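Local coordinates for CBS domain protein (Shewanella oneidensis, PDB 3LHH) that binds adenosine monophosphate through its pair of CBS domains, part of a longer membrane protein, and may sense nucleotides as other CBS pairs do, at residues D58-L63 / V80-V85; C116-N121 / M139-D144. All blocks are in the same frame, centred on the assembly; numbering follows the deposited sequence. Where two conformers were deposited one is given.

How the contacts relate
Paired CBS domains show one motif, a parallel strand pairing joined through a helix, used twice in a chain. Contact 1 closes before contact 2 opens; it belongs to the first CBS domain and its three-stranded sheet, contact 2 to the second, in a four-stranded sheet that also takes in strand 49-50 from near the chain start. The linking helix is 63-71 in contact 1 and 125-135 in contact 2. Their centres lie about 19 Å apart, and their nearest atoms, about 5 Å apart, do not touch. Strand 88-93 is touched from both: V80 packs on I92, F141 on M88 and I91. AMP is bound by residues from both CBS ranges, M139 of contact 2 among them.

Contact 1. Residues D58-L63 / V80-V85; sequences DLNLPL and VCRNNV
D58 pairs with C81 in a short parallel bridge, CA to CA 5.1 Å, and the 58-63 segment then leaves the sheet in a type I turn from D58 to L61. L59 N donates to C81 O over 2.9 Å, nearly straight at 171°. The D58 carboxylate holds both loops: with CG anti to the backbone N (chi1 -171°), it swings toward the 82-83 bend, where OD1 accepts from N83 N at 3.0 Å. The same oxygen takes N60 N at 2.7 Å, closing an Asx turn, and the two donors arrive from opposite faces of the carboxylate plane. Replacing this aspartate by an alanine would probably leave the backbone N-H groups of N60 and N83 without their shared acceptor and the 82-83 bend less firmly tied to the D58-L61 turn. L59 presses CG against V80 CG1 at a tight 3.4 Å, the side chains crossing at about a right angle, and V80 also rests on I92 of strand 88-93. This is the edge of the first CBS domain's sheet, where the parallel strands 57-58 and 77-81 of a beta-alpha-beta unit, connected through helix 63-71, come together.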
loop_
_atom_site.group_PDB
_atom_site.type_symbol
_atom_site.label_atom_id
_atom_site.label_comp_id
_atom_site.label_asym_id
_atom_site.label_seq_id
_atom_site.Cartn_x
_atom_site.Cartn_y
_atom_site.Cartn_z
ATOM N N ASP A 58 -0.577 9.593 7.049
ATOM C CA ASP A 58 -1.004 10.893 6.515
ATOM C C ASP A 58 0.122 11.899 6.704
ATOM O O ASP A 58 0.530 12.218 7.822
ATOM C CB ASP A 58 -2.298 11.364 7.200
ATOM C CG ASP A 58 -2.936 12.605 6.535
ATOM O OD1 ASP A 58 -2.225 13.431 5.916
ATOM O OD2 ASP A 58 -4.173 12.759 6.661
ATOM N N LEU A 59 0.650 12.362 5.588
ATOM C CA LEU A 59 1.722 13.335 5.600
ATOM C C LEU A 59 1.289 14.654 6.210
ATOM O O LEU A 59 2.137 15.459 6.573
ATOM C CB LEU A 59 2.201 13.597 4.173
ATOM C CG LEU A 59 3.037 12.496 3.560
ATOM C CD1 LEU A 59 3.449 12.895 2.156
ATOM C CD2 LEU A 59 4.255 12.236 4.440
ATOM N N ASN A 60 -0.021 14.901 6.279
ATOM C CA ASN A 60 -0.523 16.131 6.911
ATOM C C ASN A 60 -0.699 16.010 8.429
ATOM O O ASN A 60 -1.078 16.985 9.094
ATOM C CB ASN A 60 -1.825 16.623 6.258
ATOM C CG ASN A 60 -1.598 17.202 4.842
ATOM O OD1 ASN A 60 -2.488 17.156 3.989
ATOM N ND2 ASN A 60 -0.405 17.735 4.597
ATOM N N LEU A 61 -0.428 14.813 8.959
ATOM C CA LEU A 61 -0.464 14.559 10.397
ATOM C C LEU A 61 0.935 14.632 10.976
ATOM O O LEU A 61 1.907 14.489 10.241
ATOM C CB LEU A 61 -1.062 13.191 10.709
ATOM C CG LEU A 61 -2.533 12.988 10.386
ATOM C CD1 LEU A 61 -2.967 11.612 10.884
ATOM C CD2 LEU A 61 -3.383 14.117 11.019
ATOM N N PRO A 62 1.038 14.844 12.305
ATOM C CA PRO A 62 2.334 14.896 12.989
ATOM C C PRO A 62 3.084 13.557 12.859
ATOM O O PRO A 62 2.444 12.501 12.823
ATOM C CB PRO A 62 1.951 15.130 14.468
ATOM C CG PRO A 62 0.523 15.463 14.475
ATOM C CD PRO A 62 -0.089 14.892 13.255
ATOM N N LEU A 63 4.412 13.599 12.802
ATOM C CA LEU A 63 5.215 12.378 12.743
ATOM C C LEU A 63 4.832 11.387 13.842
ATOM O O LEU A 63 4.814 10.185 13.612
ATOM C CB LEU A 63 6.702 12.688 12.842
ATOM C CG LEU A 63 7.581 11.424 12.843
ATOM C CD1 LEU A 63 7.370 10.602 11.585
ATOM C CD2 LEU A 63 9.051 11.753 13.005
ATOM N N VAL A 80 0.812 5.930 1.859
ATOM C CA VAL A 80 0.944 7.255 2.444
ATOM C C VAL A 80 0.195 8.247 1.590
ATOM O O VAL A 80 0.404 8.331 0.375
ATOM C CB VAL A 80 2.403 7.731 2.456
ATOM C CG1 VAL A 80 2.480 9.141 3.020
ATOM C CG2 VAL A 80 3.264 6.777 3.251
ATOM N N CYS A 81 -0.652 9.034 2.225
ATOM C CA CYS A 81 -1.443 9.969 1.475
ATOM C C CYS A 81 -1.392 11.348 2.123
ATOM O O CYS A 81 -0.622 11.582 3.067
ATOM C CB CYS A 81 -2.876 9.458 1.400
ATOM S SG CYS A 81 -3.683 9.527 2.995
ATOM N N ARG A 82 -2.192 12.261 1.582
ATOM C CA ARG A 82 -2.365 13.573 2.186
ATOM C C ARG A 82 -3.831 13.776 2.470
ATOM O O ARG A 82 -4.658 13.719 1.566
ATOM C CB ARG A 82 -1.847 14.678 1.278
ATOM C CG ARG A 82 -0.342 14.757 1.221
ATOM C CD ARG A 82 0.105 16.097 0.684
ATOM N NE ARG A 82 1.457 16.032 0.140
ATOM C CZ ARG A 82 2.554 16.347 0.817
ATOM N NH1 ARG A 82 2.468 16.758 2.076
ATOM N NH2 ARG A 82 3.737 16.252 0.224
ATOM N N ASN A 83 -4.141 13.989 3.742
ATOM C CA ASN A 83 -5.515 14.208 4.194
ATOM C C ASN A 83 -6.386 12.967 4.072
ATOM O O ASN A 83 -7.040 12.563 5.025
ATOM C CB ASN A 83 -6.166 15.384 3.446
ATOM C CG ASN A 83 -5.336 16.647 3.514
ATOM O OD1 ASN A 83 -5.105 17.311 2.500
ATOM N ND2 ASN A 83 -4.862 16.974 4.706
ATOM N N ASN A 84 -6.397 12.359 2.895
ATOM C CA ASN A 84 -7.205 11.170 2.697
ATOM C C ASN A 84 -6.617 10.281 1.625
ATOM O O ASN A 84 -5.728 10.677 0.878
ATOM C CB ASN A 84 -8.666 11.524 2.359
ATOM C CG ASN A 84 -8.799 12.262 1.031
ATOM O OD1 ASN A 84 -8.686 11.664 -0.040
ATOM N ND2 ASN A 84 -9.044 13.569 1.099
ATOM N N VAL A 85 -7.162 9.082 1.552
ATOM C CA VAL A 85 -6.639 8.014 0.734
ATOM C C VAL A 85 -6.790 8.292 -0.771
ATOM O O VAL A 85 -6.124 7.671 -1.596
ATOM C CB VAL A 85 -7.312 6.698 1.178
ATOM C CG1 VAL A 85 -8.394 6.279 0.213
ATOM C CG2 VAL A 85 -6.283 5.617 1.388
#

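Contact 2. Residues C116-N121 / M139-D144; sequences CNFVPN and MVFVVD
Strands 117-120 and 139-143 run parallel, their axes 4.6 Å apart at closest approach and their directions 40° apart, with F118 opposite F141 and V119 opposite V142. N117 O receives F141 N, V119 N gives to F141 O at 2.8 Å, V119 O receives V143 N, and N121 N gives to V143 O. Where the strands diverge at their start, a water spans the gap, accepting from N117 N and donating to M139 O. F118 and F141 share one face of the sheet with V143. The F118 and F141 ring planes are 43° apart, and F141 CD2 stands over one face of F118, near its rim, while F118 CD2 also reaches V143 CG1 at 3.7 Å. The pairing completes a beta-alpha-beta unit of the second CBS domain, its crossover made by helix 125-135, whose H131 packs on V119 on the other face. There V119 CG2 meets V142 CG2 at 3.9 Å. C116 CB comes to 3.2 Å of F141 CE2, and with SG between the backbone N and carbonyl carbon (chi1 63°) the sulfur lies at the ring edge. M88 and I91 of strand 88-93 also touch F141, and M139, a selenomethionine in this crystal, touches the bound AMP.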
loop_
_atom_site.group_PDB
_atom_site.type_symbol
_atom_site.label_atom_id
_atom_site.label_comp_id
_atom_site.label_asym_id
_atom_site.label_seq_id
_atom_site.Cartn_x
_atom_site.Cartn_y
_atom_site.Cartn_z
ATOM N N CYS A 116 4.371 4.405 -5.857
ATOM C CA CYS A 116 3.266 3.468 -5.830
ATOM C C CYS A 116 2.668 3.367 -7.218
ATOM O O CYS A 116 2.527 4.379 -7.912
ATOM C CB CYS A 116 2.197 3.977 -4.865
ATOM S SG CYS A 116 1.451 5.562 -5.359
ATOM N N ASN A 117 2.317 2.155 -7.636
ATOM C CA ASN A 117 1.664 1.993 -8.927
ATOM C C ASN A 117 0.167 1.813 -8.814
ATOM O O ASN A 117 -0.326 1.173 -7.895
ATOM C CB ASN A 117 2.294 0.853 -9.725
ATOM C CG ASN A 117 3.648 1.224 -10.268
ATOM O OD1 ASN A 117 3.955 2.408 -10.445
ATOM N ND2 ASN A 117 4.478 0.221 -10.524
ATOM N N PHE A 118 -0.549 2.407 -9.750
ATOM C CA PHE A 118 -1.987 2.257 -9.842
ATOM C C PHE A 118 -2.335 1.357 -11.020
ATOM O O PHE A 118 -1.649 1.367 -12.034
ATOM C CB PHE A 118 -2.633 3.618 -10.049
ATOM C CG PHE A 118 -2.492 4.534 -8.872
ATOM C CD1 PHE A 118 -1.347 5.299 -8.708
ATOM C CD2 PHE A 118 -3.511 4.642 -7.940
ATOM C CE1 PHE A 118 -1.216 6.152 -7.631
ATOM C CE2 PHE A 118 -3.398 5.500 -6.858
ATOM C CZ PHE A 118 -2.242 6.255 -6.698
ATOM N N VAL A 119 -3.403 0.582 -10.876
ATOM C CA VAL A 119 -3.917 -0.212 -11.973
ATOM C C VAL A 119 -5.437 -0.131 -12.020
ATOM O O VAL A 119 -6.079 0.068 -10.990
ATOM C CB VAL A 119 -3.493 -1.663 -11.834
ATOM C CG1 VAL A 119 -1.970 -1.763 -11.881
ATOM C CG2 VAL A 119 -4.058 -2.249 -10.547
ATOM N N PRO A 120 -6.022 -0.284 -13.220
ATOM C CA PRO A 120 -7.479 -0.242 -13.346
ATOM C C PRO A 120 -8.100 -1.480 -12.730
ATOM O O PRO A 120 -7.495 -2.552 -12.757
ATOM C CB PRO A 120 -7.710 -0.291 -14.868
ATOM C CG PRO A 120 -6.348 -0.253 -15.509
ATOM C CD PRO A 120 -5.361 -0.658 -14.481
ATOM N N ASN A 121 -9.311 -1.350 -12.207
ATOM C CA ASN A 121 -10.035 -2.503 -11.690
ATOM C C ASN A 121 -10.525 -3.428 -12.807
ATOM O O ASN A 121 -11.188 -4.435 -12.550
ATOM C CB ASN A 121 -11.203 -2.062 -10.803
ATOM C CG ASN A 121 -12.376 -1.477 -11.593
ATOM O OD1 ASN A 121 -12.268 -1.175 -12.784
ATOM N ND2 ASN A 121 -13.510 -1.309 -10.913
HETATM N N MSE A 139 3.016 -4.121 -3.418
HETATM C CA MSE A 139 1.689 -3.542 -3.243
HETATM C C MSE A 139 1.296 -2.687 -4.459
HETATM O O MSE A 139 2.100 -1.901 -4.945
HETATM C CB MSE A 139 1.744 -2.681 -1.979
HETATM C CG MSE A 139 0.516 -1.913 -1.610
HETATM SE SE MSE A 139 0.781 -1.112 0.179
HETATM C CE MSE A 139 0.757 -2.728 1.272
ATOM N N VAL A 140 0.077 -2.859 -4.966
ATOM C CA VAL A 140 -0.440 -1.997 -6.037
ATOM C C VAL A 140 -1.811 -1.456 -5.648
ATOM O O VAL A 140 -2.579 -2.120 -4.937
ATOM C CB VAL A 140 -0.571 -2.725 -7.398
ATOM C CG1 VAL A 140 0.777 -3.264 -7.874
ATOM C CG2 VAL A 140 -1.601 -3.837 -7.304
ATOM N N PHE A 141 -2.108 -0.242 -6.101
ATOM C CA PHE A 141 -3.397 0.383 -5.846
ATOM C C PHE A 141 -4.338 0.191 -7.030
ATOM O O PHE A 141 -3.936 0.298 -8.187
ATOM C CB PHE A 141 -3.222 1.869 -5.542
ATOM C CG PHE A 141 -2.389 2.141 -4.318
ATOM C CD1 PHE A 141 -2.757 1.628 -3.079
ATOM C CD2 PHE A 141 -1.243 2.914 -4.398
ATOM C CE1 PHE A 141 -1.983 1.874 -1.953
ATOM C CE2 PHE A 141 -0.475 3.172 -3.268
ATOM C CZ PHE A 141 -0.838 2.647 -2.052
ATOM N N VAL A 142 -5.596 -0.079 -6.725
ATOM C CA VAL A 142 -6.600 -0.326 -7.738
ATOM C C VAL A 142 -7.640 0.795 -7.769
ATOM O O VAL A 142 -8.178 1.174 -6.727
ATOM C CB VAL A 142 -7.298 -1.660 -7.467
ATOM C CG1 VAL A 142 -8.321 -1.952 -8.557
ATOM C CG2 VAL A 142 -6.261 -2.785 -7.375
ATOM N N VAL A 143 -7.910 1.328 -8.961
ATOM C CA VAL A 143 -8.894 2.400 -9.125
ATOM C C VAL A 143 -10.043 1.943 -10.017
ATOM O O VAL A 143 -9.867 1.042 -10.837
ATOM C CB VAL A 143 -8.271 3.673 -9.758
ATOM C CG1 VAL A 143 -7.051 4.111 -8.962
ATOM C CG2 VAL A 143 -7.895 3.412 -11.223
ATOM N N ASP A 144 -11.214 2.559 -9.856
ATOM C CA ASP A 144 -12.345 2.292 -10.751
ATOM C C ASP A 144 -12.300 3.200 -11.981
ATOM O O ASP A 144 -11.297 3.873 -12.234
ATOM C CB ASP A 144 -13.700 2.389 -10.022
ATOM C CG ASP A 144 -13.966 3.776 -9.416
ATOM O OD1 ASP A 144 -13.388 4.785 -9.889
ATOM O OD2 ASP A 144 -14.772 3.849 -8.459
HETATM O O HOH W 1 3.359 -0.223 -6.621
#